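PDB 3JV1: p22 protein from Trypanosoma brucei, which probably serves as an accessory factor for mitochondrial RNA editing, specific for the cytochrome oxidase subunit II transcript, and belongs to the Mam33 family. Local coordinates for residues Ala110-Ser114 / Ala115-Phe119; Asp37-Pro40 / Gly41-His44. One frame throughout, in Å; residues are numbered along the deposited sequence.

Contact 1: residues Ala110-Ser114 / Ala115-Phe119; sequences ALDTS and AEAQF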
loop_
_atom_site.group_PDB
_atom_site.type_symbol
_atom_site.label_atom_id
_atom_site.label_comp_id
_atom_site.label_asym_id
_atom_site.label_seq_id
_atom_site.Cartn_x
_atom_site.Cartn_y
_atom_site.Cartn_z
ATOM N N ALA A 110 15.229 9.364 5.859
ATOM C CA ALA A 110 15.045 8.128 6.606
ATOM C C ALA A 110 14.139 8.343 7.820
ATOM O O ALA A 110 13.306 7.497 8.137
ATOM C CB ALA A 110 16.396 7.584 7.049
ATOM N N LEU A 111 14.302 9.479 8.489
ATOM C CA LEU A 111 13.506 9.802 9.671
ATOM C C LEU A 111 12.096 10.285 9.333
ATOM O O LEU A 111 11.169 10.132 10.128
ATOM C CB LEU A 111 14.215 10.879 10.496
ATOM C CG LEU A 111 15.502 10.465 11.200
ATOM C CD1 LEU A 111 16.147 11.679 11.830
ATOM C CD2 LEU A 111 15.195 9.421 12.251
ATOM N N ASP A 112 11.943 10.881 8.157
ATOM C CA ASP A 112 10.655 11.397 7.723
ATOM C C ASP A 112 9.657 10.252 7.609
ATOM O O ASP A 112 9.895 9.284 6.891
ATOM C CB ASP A 112 10.808 12.082 6.368
ATOM C CG ASP A 112 9.622 12.954 6.017
ATOM O OD1 ASP A 112 8.498 12.645 6.467
ATOM O OD2 ASP A 112 9.818 13.941 5.277
ATOM N N THR A 113 8.537 10.361 8.312
ATOM C CA THR A 113 7.532 9.310 8.261
ATOM C C THR A 113 6.274 9.692 7.473
ATOM O O THR A 113 5.275 8.990 7.538
ATOM C CB THR A 113 7.108 8.880 9.682
ATOM O OG1 THR A 113 6.694 10.030 10.427
ATOM C CG2 THR A 113 8.267 8.204 10.403
ATOM N N SER A 114 6.314 10.792 6.725
ATOM C CA SER A 114 5.144 11.200 5.943
ATOM C C SER A 114 4.845 10.178 4.842
ATOM O O SER A 114 5.695 9.369 4.499
ATOM C CB SER A 114 5.378 12.577 5.324
ATOM O OG SER A 114 6.408 12.540 4.356
ATOM N N ALA A 115 3.637 10.212 4.290
ATOM C CA ALA A 115 3.277 9.275 3.231
ATOM C C ALA A 115 4.187 9.511 2.036
ATOM O O ALA A 115 4.614 8.563 1.378
ATOM C CB ALA A 115 1.823 9.455 2.829
ATOM N N GLU A 116 4.494 10.778 1.773
ATOM C CA GLU A 116 5.372 11.138 0.662
ATOM C C GLU A 116 6.786 10.592 0.882
ATOM O O GLU A 116 7.410 10.086 -0.050
ATOM C CB GLU A 116 5.424 12.656 0.484
ATOM C CG GLU A 116 6.339 13.092 -0.650
ATOM C CD GLU A 116 6.013 12.389 -1.967
ATOM O OE1 GLU A 116 6.916 12.285 -2.822
ATOM O OE2 GLU A 116 4.853 11.950 -2.147
ATOM N N ALA A 117 7.290 10.693 2.109
ATOM C CA ALA A 117 8.623 10.182 2.417
ATOM C C ALA A 117 8.655 8.670 2.224
ATOM O O ALA A 117 9.633 8.128 1.721
ATOM C CB ALA A 117 9.013 10.532 3.847
ATOM N N GLN A 118 7.589 7.985 2.630
ATOM C CA GLN A 118 7.527 6.540 2.465
ATOM C C GLN A 118 7.614 6.147 1.001
ATOM O O GLN A 118 8.306 5.197 0.648
ATOM C CB GLN A 118 6.225 5.965 3.016
ATOM C CG GLN A 118 6.266 5.542 4.463
ATOM C CD GLN A 118 6.188 6.709 5.397
ATOM O OE1 GLN A 118 7.188 7.378 5.661
ATOM N NE2 GLN A 118 4.988 6.981 5.898
ATOM N N PHE A 119 6.895 6.864 0.144
ATOM C CA PHE A 119 6.921 6.532 -1.265
ATOM C C PHE A 119 8.311 6.708 -1.872
ATOM O O PHE A 119 8.767 5.873 -2.650
ATOM C CB PHE A 119 5.925 7.380 -2.045
ATOM C CG PHE A 119 5.976 7.132 -3.513
ATOM C CD1 PHE A 119 5.526 5.925 -4.037
ATOM C CD2 PHE A 119 6.542 8.070 -4.367
ATOM C CE1 PHE A 119 5.642 5.649 -5.395
ATOM C CE2 PHE A 119 6.666 7.807 -5.727
ATOM C CZ PHE A 119 6.214 6.589 -6.243
#
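The hydroxyl of S114 works as a relay at an N-cap: it takes the backbone N-H of A117, three residues on in helix 115-121, and gives its own proton back to D112, the first residue past helix 107-111. The cap bond, A117 N to S114 OG, is 3.0 Å with an N-H...O angle of 154°. Its geometry follows from chi1 of S114 (66°), which sets OG between the backbone N and the carbonyl carbon, turned toward the first turn of the helix.

D112 OD1 has two donors. S114 N meets D112 OD1 nearly along its C-O bond at 2.9 Å, closing an Asx turn. S114 OG reaches D112 OD1 at 3.0 Å, from above the carboxylate plane and 45° out of it. Both arrive from the same face of that plane. With CG swung away from the backbone N, the carboxylate also lies alongside the methyl of A117, D112 CG standing 3.3 Å from A117 CB. Its two bonds to S114, through N and OG, hold the capping residue in place, and the charge of the acid, close to the start of a helix, would probably be favoured by the helix dipole.

Q118 bends at chi2 back over the linker, where NE2 is modelled as donating to T113 O; that bond is doubtful, because T113 O lies too close to another atom of the model. Next to the cap the helix enters a subunit interface: E116 OE2 accepts from A115 N of the third subunit, and A115 N donates in the same way to E116 of the second. The A117 methyl carbon, CB, also lies 3.3 Å from S114 OG.

Contact 2: residues Asp37-Pro40 / Gly41-His44; sequences DRKP and GVTH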
loop_
_atom_site.group_PDB
_atom_site.type_symbol
_atom_site.label_atom_id
_atom_site.label_comp_id
_atom_site.label_asym_id
_atom_site.label_seq_id
_atom_site.Cartn_x
_atom_site.Cartn_y
_atom_site.Cartn_z
ATOM N N ASP A 37 7.085 6.699 22.832
ATOM C CA ASP A 37 6.109 7.614 22.283
ATOM C C ASP A 37 4.863 6.804 21.960
ATOM O O ASP A 37 4.727 6.264 20.861
ATOM C CB ASP A 37 6.708 8.270 21.033
ATOM C CG ASP A 37 5.707 9.079 20.248
ATOM O OD1 ASP A 37 4.981 9.894 20.855
ATOM O OD2 ASP A 37 5.660 8.905 19.009
ATOM N N ARG A 38 3.971 6.704 22.945
ATOM C CA ARG A 38 2.720 5.960 22.805
ATOM C C ARG A 38 1.554 6.742 23.395
ATOM O O ARG A 38 1.613 7.216 24.531
ATOM C CB ARG A 38 2.831 4.594 23.499
ATOM C CG ARG A 38 1.577 3.711 23.411
ATOM C CD ARG A 38 0.630 3.947 24.578
ATOM N NE ARG A 38 -0.612 3.191 24.441
ATOM C CZ ARG A 38 -1.611 3.223 25.322
ATOM N NH1 ARG A 38 -1.518 3.974 26.414
ATOM N NH2 ARG A 38 -2.710 2.507 25.108
ATOM N N LYS A 39 0.498 6.887 22.605
ATOM C CA LYS A 39 -0.701 7.595 23.041
ATOM C C LYS A 39 -1.904 6.674 22.908
ATOM O O LYS A 39 -1.959 5.846 22.003
ATOM C CB LYS A 39 -0.932 8.849 22.191
ATOM C CG LYS A 39 0.058 9.973 22.447
ATOM C CD LYS A 39 0.994 10.183 21.270
ATOM C CE LYS A 39 0.230 10.628 20.035
ATOM N NZ LYS A 39 1.155 11.020 18.933
ATOM N N PRO A 40 -2.879 6.799 23.818
ATOM C CA PRO A 40 -4.080 5.961 23.769
ATOM C C PRO A 40 -4.694 6.024 22.371
ATOM O O PRO A 40 -4.797 7.104 21.789
ATOM C CB PRO A 40 -4.988 6.605 24.813
ATOM C CG PRO A 40 -4.010 7.147 25.818
ATOM C CD PRO A 40 -2.942 7.752 24.943
ATOM N N GLY A 41 -5.082 4.874 21.826
ATOM C CA GLY A 41 -5.687 4.861 20.503
ATOM C C GLY A 41 -4.708 4.761 19.346
ATOM O O GLY A 41 -5.119 4.594 18.199
ATOM N N VAL A 42 -3.417 4.882 19.642
ATOM C CA VAL A 42 -2.378 4.786 18.626
ATOM C C VAL A 42 -1.659 3.458 18.839
ATOM O O VAL A 42 -0.974 3.270 19.840
ATOM C CB VAL A 42 -1.366 5.942 18.750
ATOM C CG1 VAL A 42 -0.294 5.805 17.694
ATOM C CG2 VAL A 42 -2.079 7.277 18.592
ATOM N N THR A 43 -1.822 2.536 17.896
ATOM C CA THR A 43 -1.212 1.219 18.011
ATOM C C THR A 43 0.262 1.168 17.577
ATOM O O THR A 43 1.070 0.472 18.196
ATOM C CB THR A 43 -2.062 0.168 17.232
ATOM O OG1 THR A 43 -1.430 -1.120 17.285
ATOM C CG2 THR A 43 -2.226 0.586 15.796
ATOM N N HIS A 44 0.626 1.915 16.542
ATOM C CA HIS A 44 2.012 1.924 16.077
ATOM C C HIS A 44 2.873 2.984 16.765
ATOM O O HIS A 44 3.113 4.052 16.219
ATOM C CB HIS A 44 2.046 2.120 14.560
ATOM C CG HIS A 44 1.440 0.981 13.801
ATOM N ND1 HIS A 44 1.212 1.028 12.445
ATOM C CD2 HIS A 44 1.015 -0.237 14.213
ATOM C CE1 HIS A 44 0.670 -0.111 12.052
ATOM N NE2 HIS A 44 0.541 -0.896 13.107
HETATM O O HOH W 1 -2.066 2.633 22.225
#
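The backbone of K39-P40-G41-V42 folds into a type II beta turn, with a positive phi of 88° at G41, closed by V42 N donating to K39 O at 2.9 Å. The N-H...O angle is 152°, and the donor is tilted 28° from the carbonyl plane. A positive phi suits glycine at the third position, where a beta carbon would run into P40 O. The turn reverses the chain in the loop between strands 35-37 and 46-51 of the antiparallel sheet.

Among the side chains, V42 puts CG2 beside its own backbone N, CG1 being anti to it, and this CG2 branch packs alongside K39: V42 CG2 is 4.1 Å from K39 CB. On R38 the guanidinium presents one face to P40, whose CA stands 3.9 Å above the plane, offset toward the rim. A water ties the two limbs together: its oxygen accepts from R38 NE at 2.7 Å and lies 2.7 Å from V42 O, a bond it may share with other acceptors. R38 NH2 also forms a salt bridge with D169 of helix 152-181, and the same D169 OD1 accepts from G41 N, so one carboxylate oxygen holds both the arginine and the turn against that helix. At the mouth of the turn, V42 CB rests 3.3 Å from K39 O, the oxygen that takes the closing bond.

How the contacts relate
Contact 2 comes first along the chain, in the loop between strands 35-37 and 46-51, and contact 1 follows the last strand of the sheet, 95-104. Their centres are 19 Å apart and their nearest atoms about 9 Å, so neither touches the other directly. Both reach the second subunit, though by different means: residues 110-119 through packing of A115 and Q118 on F119 of that subunit, residues 37-44 through backbone hydrogen bonds from G41 and H44 and packing of V42, T43 and H44 on its Q123, L124 and S122. Both contacts thus face the second subunit of the three-chain assembly, while contact 1 also reaches the third.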